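Long-range contact in ribosomal RNA small subunit methyltransferase Nep1 (Archaeoglobus fulgidus, PDB 3O7B), which probably methylates N1 of a specific pseudouridine in 16S ribosomal RNA during ribosome biogenesis, using S-adenosyl-L-methionine as methyl donor: residues V169-F179 / L209-E220. Sequence-based numbering, arbitrary orientation.
Sequences VLLFREKGGRF and LGEFKEVSLGTE. With SAH (S-adenosyl-L-homocysteine), chain C; TYR (tyrosine), chain B.
Lys-213 lays its chain across the Phe-179 ring, with CD centred over one face at 3.6 Å from the centroid, while the backbone oxygen of Glu-214 sits at the ring's edge. Beyond CD, the ammonium makes an off-centre cation-pi contact with the same ring. The Phe-172 ring has Val-215 CB over one face and C2 of the S-adenosylhomocysteine adenine at its edge. Phe-172 belongs to strand 169-172, which runs parallel to 212-215, the outermost strand on its side of the chain's sheet; Phe-179, from the loop that follows, packs against that outer strand. The loops after both strands form part of the cofactor pocket of this SPOUT methyltransferase. Glu-214 shares a sheet face with Leu-171, and the Arg-173 guanidinium, from the loop, reaches its carboxylate with Lys-175 CD over one face and OE2 at its edge. NH1 comes to OE2 at 2.6 Å, from the syn side but 35° out of the carboxylate plane; the guanidinium and carboxylate planes stand 89° apart. Glu-214 starts with CG anti to its carbonyl carbon (chi1 -60°) and then runs extended; OE1 makes only a long salt bridge to Lys-175 NZ, and a water donates to OE2. Putting alanine here would probably leave both cations without their shared counter-charge and the guanidinium without the acceptor at its edge. After strand 169-172 a type I beta turn from Arg-173 to Gly-176 brings Gly-177 N to Glu-214 O at 2.8 Å. Gly-176 packs so closely that a side chain would run into the backbone at Glu-214 and Val-215. Ser-216 OG accepts from Gly-218 N, an ST turn, and donates to Glu-174 O across the contact. Just beyond, backbone reads the adenine: Leu-217 N donates to N1, and N6 to Gly-218 O and Glu-220 O.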
loop_
_atom_site.group_PDB
_atom_site.type_symbol
_atom_site.label_atom_id
_atom_site.label_comp_id
_atom_site.label_asym_id
_atom_site.label_seq_id
_atom_site.Cartn_x
_atom_site.Cartn_y
_atom_site.Cartn_z
ATOM N N VAL A 169 18.799 -17.673 2.694
ATOM C CA VAL A 169 18.283 -16.674 1.769
ATOM C C VAL A 169 17.266 -17.275 0.823
ATOM O O VAL A 169 17.563 -18.266 0.110
ATOM C CB VAL A 169 19.394 -15.969 0.958
ATOM C CG1 VAL A 169 18.791 -15.011 -0.065
ATOM C CG2 VAL A 169 20.332 -15.225 1.892
ATOM N N LEU A 170 16.070 -16.688 0.791
ATOM C CA LEU A 170 15.015 -17.080 -0.138
ATOM C C LEU A 170 14.767 -15.902 -1.053
ATOM O O LEU A 170 14.285 -14.854 -0.594
ATOM C CB LEU A 170 13.754 -17.458 0.638
ATOM C CG LEU A 170 13.892 -18.480 1.756
ATOM C CD1 LEU A 170 12.561 -18.634 2.488
ATOM C CD2 LEU A 170 14.356 -19.850 1.198
ATOM N N LEU A 171 15.164 -16.012 -2.317
ATOM C CA LEU A 171 15.011 -14.935 -3.280
ATOM C C LEU A 171 13.766 -15.207 -4.102
ATOM O O LEU A 171 13.670 -16.219 -4.803
ATOM C CB LEU A 171 16.228 -14.826 -4.213
ATOM C CG LEU A 171 16.145 -13.741 -5.276
ATOM C CD1 LEU A 171 16.087 -12.339 -4.628
ATOM C CD2 LEU A 171 17.314 -13.827 -6.258
ATOM N N PHE A 172 12.795 -14.313 -3.999
ATOM C CA PHE A 172 11.566 -14.483 -4.757
ATOM C C PHE A 172 11.745 -13.907 -6.150
ATOM O O PHE A 172 12.046 -12.730 -6.318
ATOM C CB PHE A 172 10.383 -13.907 -3.954
ATOM C CG PHE A 172 10.012 -14.788 -2.800
ATOM C CD1 PHE A 172 9.062 -15.811 -2.955
ATOM C CD2 PHE A 172 10.676 -14.693 -1.583
ATOM C CE1 PHE A 172 8.776 -16.694 -1.917
ATOM C CE2 PHE A 172 10.390 -15.565 -0.536
ATOM C CZ PHE A 172 9.438 -16.576 -0.706
ATOM N N ARG A 173 11.646 -14.783 -7.156
ATOM C CA ARG A 173 11.689 -14.368 -8.562
ATOM C C ARG A 173 10.829 -15.326 -9.365
ATOM O O ARG A 173 10.737 -16.510 -9.041
ATOM C CB ARG A 173 13.093 -14.396 -9.198
ATOM C CG ARG A 173 14.269 -14.715 -8.340
ATOM C CD ARG A 173 15.477 -15.080 -9.230
ATOM N NE ARG A 173 15.847 -14.024 -10.168
ATOM C CZ ARG A 173 17.036 -13.927 -10.766
ATOM N NH1 ARG A 173 17.988 -14.825 -10.537
ATOM N NH2 ARG A 173 17.277 -12.922 -11.590
ATOM N N GLU A 174 10.244 -14.794 -10.434
ATOM C CA GLU A 174 9.392 -15.555 -11.333
ATOM C C GLU A 174 10.063 -16.822 -11.867
ATOM O O GLU A 174 9.418 -17.862 -11.948
ATOM C CB GLU A 174 8.933 -14.667 -12.484
ATOM C CG GLU A 174 7.972 -15.358 -13.448
ATOM C CD GLU A 174 7.554 -14.468 -14.592
ATOM O OE1 GLU A 174 7.884 -13.260 -14.566
ATOM O OE2 GLU A 174 6.891 -14.984 -15.525
ATOM N N LYS A 175 11.354 -16.739 -12.189
ATOM C CA LYS A 175 12.074 -17.874 -12.794
ATOM C C LYS A 175 12.505 -18.949 -11.790
ATOM O O LYS A 175 13.106 -19.963 -12.169
ATOM C CB LYS A 175 13.287 -17.384 -13.599
ATOM C CG LYS A 175 14.376 -16.716 -12.756
ATOM C CD LYS A 175 15.740 -16.750 -13.432
ATOM C CE LYS A 175 16.440 -18.077 -13.159
ATOM N NZ LYS A 175 17.918 -17.937 -13.133
ATOM N N GLY A 176 12.201 -18.728 -10.514
ATOM C CA GLY A 176 12.569 -19.655 -9.453
ATOM C C GLY A 176 11.768 -20.939 -9.412
ATOM O O GLY A 176 10.962 -21.224 -10.308
ATOM N N GLY A 177 11.978 -21.708 -8.352
ATOM C CA GLY A 177 11.406 -23.044 -8.239
ATOM C C GLY A 177 10.170 -23.148 -7.369
ATOM O O GLY A 177 9.738 -22.172 -6.742
ATOM N N ARG A 178 9.611 -24.355 -7.330
ATOM C CA ARG A 178 8.393 -24.640 -6.585
ATOM C C ARG A 178 8.729 -25.420 -5.324
ATOM O O ARG A 178 9.327 -26.510 -5.386
ATOM C CB ARG A 178 7.409 -25.426 -7.457
ATOM C CG ARG A 178 7.013 -24.696 -8.728
ATOM C CD ARG A 178 6.174 -25.576 -9.634
ATOM N NE ARG A 178 4.907 -25.957 -9.011
ATOM C CZ ARG A 178 3.886 -26.516 -9.658
ATOM N NH1 ARG A 178 3.968 -26.763 -10.962
ATOM N NH2 ARG A 178 2.776 -26.824 -8.998
ATOM N N PHE A 179 8.361 -24.853 -4.179
ATOM C CA PHE A 179 8.742 -25.417 -2.891
ATOM C C PHE A 179 7.589 -25.371 -1.892
ATOM O O PHE A 179 6.690 -24.534 -2.006
ATOM C CB PHE A 179 9.963 -24.675 -2.320
ATOM C CG PHE A 179 11.191 -24.718 -3.205
ATOM C CD1 PHE A 179 12.044 -25.824 -3.189
ATOM C CD2 PHE A 179 11.503 -23.647 -4.040
ATOM C CE1 PHE A 179 13.185 -25.869 -4.006
ATOM C CE2 PHE A 179 12.641 -23.676 -4.860
ATOM C CZ PHE A 179 13.483 -24.790 -4.844
ATOM N N LEU A 209 24.155 -11.966 -2.254
ATOM C CA LEU A 209 23.296 -12.846 -1.491
ATOM C C LEU A 209 23.991 -14.131 -1.018
ATOM O O LEU A 209 23.541 -14.782 -0.073
ATOM C CB LEU A 209 22.045 -13.194 -2.304
ATOM C CG LEU A 209 21.107 -12.030 -2.624
ATOM C CD1 LEU A 209 20.014 -12.521 -3.546
ATOM C CD2 LEU A 209 20.531 -11.458 -1.320
ATOM N N GLY A 210 25.079 -14.501 -1.706
ATOM C CA GLY A 210 25.781 -15.756 -1.378
ATOM C C GLY A 210 24.927 -16.954 -1.747
ATOM O O GLY A 210 24.335 -16.983 -2.823
ATOM N N GLU A 211 24.854 -17.932 -0.856
ATOM C CA GLU A 211 23.992 -19.097 -1.057
ATOM C C GLU A 211 22.547 -18.616 -1.023
ATOM O O GLU A 211 22.168 -17.877 -0.116
ATOM C CB GLU A 211 24.188 -20.128 0.052
ATOM C CG GLU A 211 23.227 -21.308 -0.026
ATOM C CD GLU A 211 23.305 -22.272 1.135
ATOM O OE1 GLU A 211 23.878 -21.933 2.206
ATOM O OE2 GLU A 211 22.783 -23.384 0.973
ATOM N N PHE A 212 21.749 -19.024 -1.997
ATOM C CA PHE A 212 20.323 -18.719 -1.958
ATOM C C PHE A 212 19.502 -19.707 -2.742
ATOM O O PHE A 212 20.018 -20.425 -3.614
ATOM C CB PHE A 212 20.015 -17.281 -2.418
ATOM C CG PHE A 212 20.291 -16.992 -3.871
ATOM C CD1 PHE A 212 19.313 -17.192 -4.846
ATOM C CD2 PHE A 212 21.507 -16.455 -4.267
ATOM C CE1 PHE A 212 19.565 -16.885 -6.178
ATOM C CE2 PHE A 212 21.759 -16.137 -5.593
ATOM C CZ PHE A 212 20.791 -16.361 -6.560
ATOM N N LYS A 213 18.216 -19.746 -2.417
ATOM C CA LYS A 213 17.238 -20.557 -3.135
ATOM C C LYS A 213 16.281 -19.599 -3.817
ATOM O O LYS A 213 15.794 -18.664 -3.173
ATOM C CB LYS A 213 16.481 -21.427 -2.152
ATOM C CG LYS A 213 15.379 -22.250 -2.790
ATOM C CD LYS A 213 14.793 -23.235 -1.791
ATOM C CE LYS A 213 15.747 -24.387 -1.466
ATOM N NZ LYS A 213 15.256 -25.173 -0.298
ATOM N N GLU A 214 16.012 -19.822 -5.097
ATOM C CA GLU A 214 15.091 -18.970 -5.856
ATOM C C GLU A 214 13.716 -19.579 -5.835
ATOM O O GLU A 214 13.538 -20.746 -6.211
ATOM C CB GLU A 214 15.516 -18.825 -7.308
ATOM C CG GLU A 214 16.860 -18.226 -7.510
ATOM C CD GLU A 214 17.179 -18.060 -8.973
ATOM O OE1 GLU A 214 16.664 -18.863 -9.791
ATOM O OE2 GLU A 214 17.940 -17.128 -9.302
ATOM N N VAL A 215 12.739 -18.774 -5.415
ATOM C CA VAL A 215 11.377 -19.265 -5.197
ATOM C C VAL A 215 10.397 -18.491 -6.072
ATOM O O VAL A 215 10.368 -17.246 -6.062
ATOM C CB VAL A 215 10.952 -19.139 -3.709
ATOM C CG1 VAL A 215 9.555 -19.730 -3.486
ATOM C CG2 VAL A 215 11.987 -19.802 -2.780
ATOM N N SER A 216 9.619 -19.237 -6.856
ATOM C CA SER A 216 8.592 -18.645 -7.698
ATOM C C SER A 216 7.210 -18.873 -7.085
ATOM O O SER A 216 6.942 -19.915 -6.484
ATOM C CB SER A 216 8.633 -19.229 -9.113
ATOM O OG SER A 216 7.633 -18.621 -9.919
ATOM N N LEU A 217 6.348 -17.869 -7.210
ATOM C CA LEU A 217 4.956 -18.000 -6.784
ATOM C C LEU A 217 4.045 -18.426 -7.937
ATOM O O LEU A 217 2.924 -18.877 -7.709
ATOM C CB LEU A 217 4.444 -16.690 -6.185
ATOM C CG LEU A 217 5.166 -16.199 -4.929
ATOM C CD1 LEU A 217 4.569 -14.855 -4.499
ATOM C CD2 LEU A 217 5.093 -17.219 -3.803
ATOM N N GLY A 218 4.527 -18.281 -9.162
ATOM C CA GLY A 218 3.717 -18.610 -10.337
ATOM C C GLY A 218 4.323 -18.150 -11.645
ATOM O O GLY A 218 5.386 -17.520 -11.666
ATOM N N THR A 219 3.601 -18.433 -12.731
ATOM C CA THR A 219 4.068 -18.243 -14.112
ATOM C C THR A 219 3.913 -16.819 -14.658
ATOM O O THR A 219 3.981 -16.605 -15.875
ATOM C CB THR A 219 3.303 -19.196 -15.075
ATOM O OG1 THR A 219 1.918 -18.815 -15.128
ATOM C CG2 THR A 219 3.402 -20.637 -14.601
ATOM N N GLU A 220 3.703 -15.854 -13.765
ATOM C CA GLU A 220 3.439 -14.459 -14.145
ATOM C C GLU A 220 4.318 -13.551 -13.295
ATOM O O GLU A 220 4.758 -13.961 -12.219
ATOM C CB GLU A 220 1.971 -14.085 -13.874
ATOM C CG GLU A 220 0.924 -15.156 -14.182
ATOM C CD GLU A 220 -0.321 -15.014 -13.310
ATOM O OE1 GLU A 220 -0.548 -15.888 -12.432
ATOM O OE2 GLU A 220 -1.055 -14.015 -13.495
HETATM N N SAH C . 11.612 -8.380 -12.482
HETATM C CA SAH C . 10.265 -7.739 -12.525
HETATM C CB SAH C . 10.344 -6.343 -11.921
HETATM C CG SAH C . 10.251 -6.342 -10.397
HETATM S SD SAH C . 8.722 -7.106 -9.776
HETATM C C SAH C . 9.698 -7.684 -13.940
HETATM O O SAH C . 10.289 -8.233 -14.873
HETATM C "C5'" SAH C . 8.921 -7.008 -7.976
HETATM C "C4'" SAH C . 9.467 -8.230 -7.245
HETATM O "O4'" SAH C . 8.465 -9.205 -7.025
HETATM C "C3'" SAH C . 10.547 -8.993 -7.989
HETATM O "O3'" SAH C . 11.794 -8.348 -7.907
HETATM C "C2'" SAH C . 10.514 -10.320 -7.277
HETATM O "O2'" SAH C . 11.208 -10.238 -6.028
HETATM C "C1'" SAH C . 9.036 -10.503 -6.983
HETATM N N9 SAH C . 8.275 -11.334 -7.954
HETATM C C8 SAH C . 7.594 -10.904 -9.070
HETATM N N7 SAH C . 7.000 -11.981 -9.651
HETATM C C5 SAH C . 7.268 -13.072 -8.905
HETATM C C6 SAH C . 6.926 -14.413 -9.031
HETATM N N6 SAH C . 6.168 -14.848 -10.052
HETATM N N1 SAH C . 7.358 -15.316 -8.088
HETATM C C2 SAH C . 8.152 -14.904 -7.033
HETATM N N3 SAH C . 8.494 -13.575 -6.919
HETATM C C4 SAH C . 8.075 -12.678 -7.838
HETATM N N TYR B . 0.955 -21.808 -7.343
HETATM C CA TYR B . 1.539 -22.537 -8.506
HETATM C C TYR B . 0.799 -23.858 -8.722
HETATM O O TYR B . 0.295 -24.464 -7.771
HETATM C CB TYR B . 3.032 -22.800 -8.272
HETATM C CG TYR B . 3.921 -22.595 -9.487
HETATM C CD1 TYR B . 3.637 -23.213 -10.707
HETATM C CD2 TYR B . 5.065 -21.796 -9.406
HETATM C CE1 TYR B . 4.459 -23.032 -11.817
HETATM C CE2 TYR B . 5.895 -21.608 -10.512
HETATM C CZ TYR B . 5.585 -22.230 -11.713
HETATM O OH TYR B . 6.398 -22.051 -12.812
HETATM O OXT TYR B . 0.683 -24.356 -9.847
HETATM O O HOH W 1 21.713 -18.495 2.411
HETATM O O HOH W 2 19.970 -18.347 -10.581
HETATM O O HOH W 3 6.861 -21.923 -4.120
#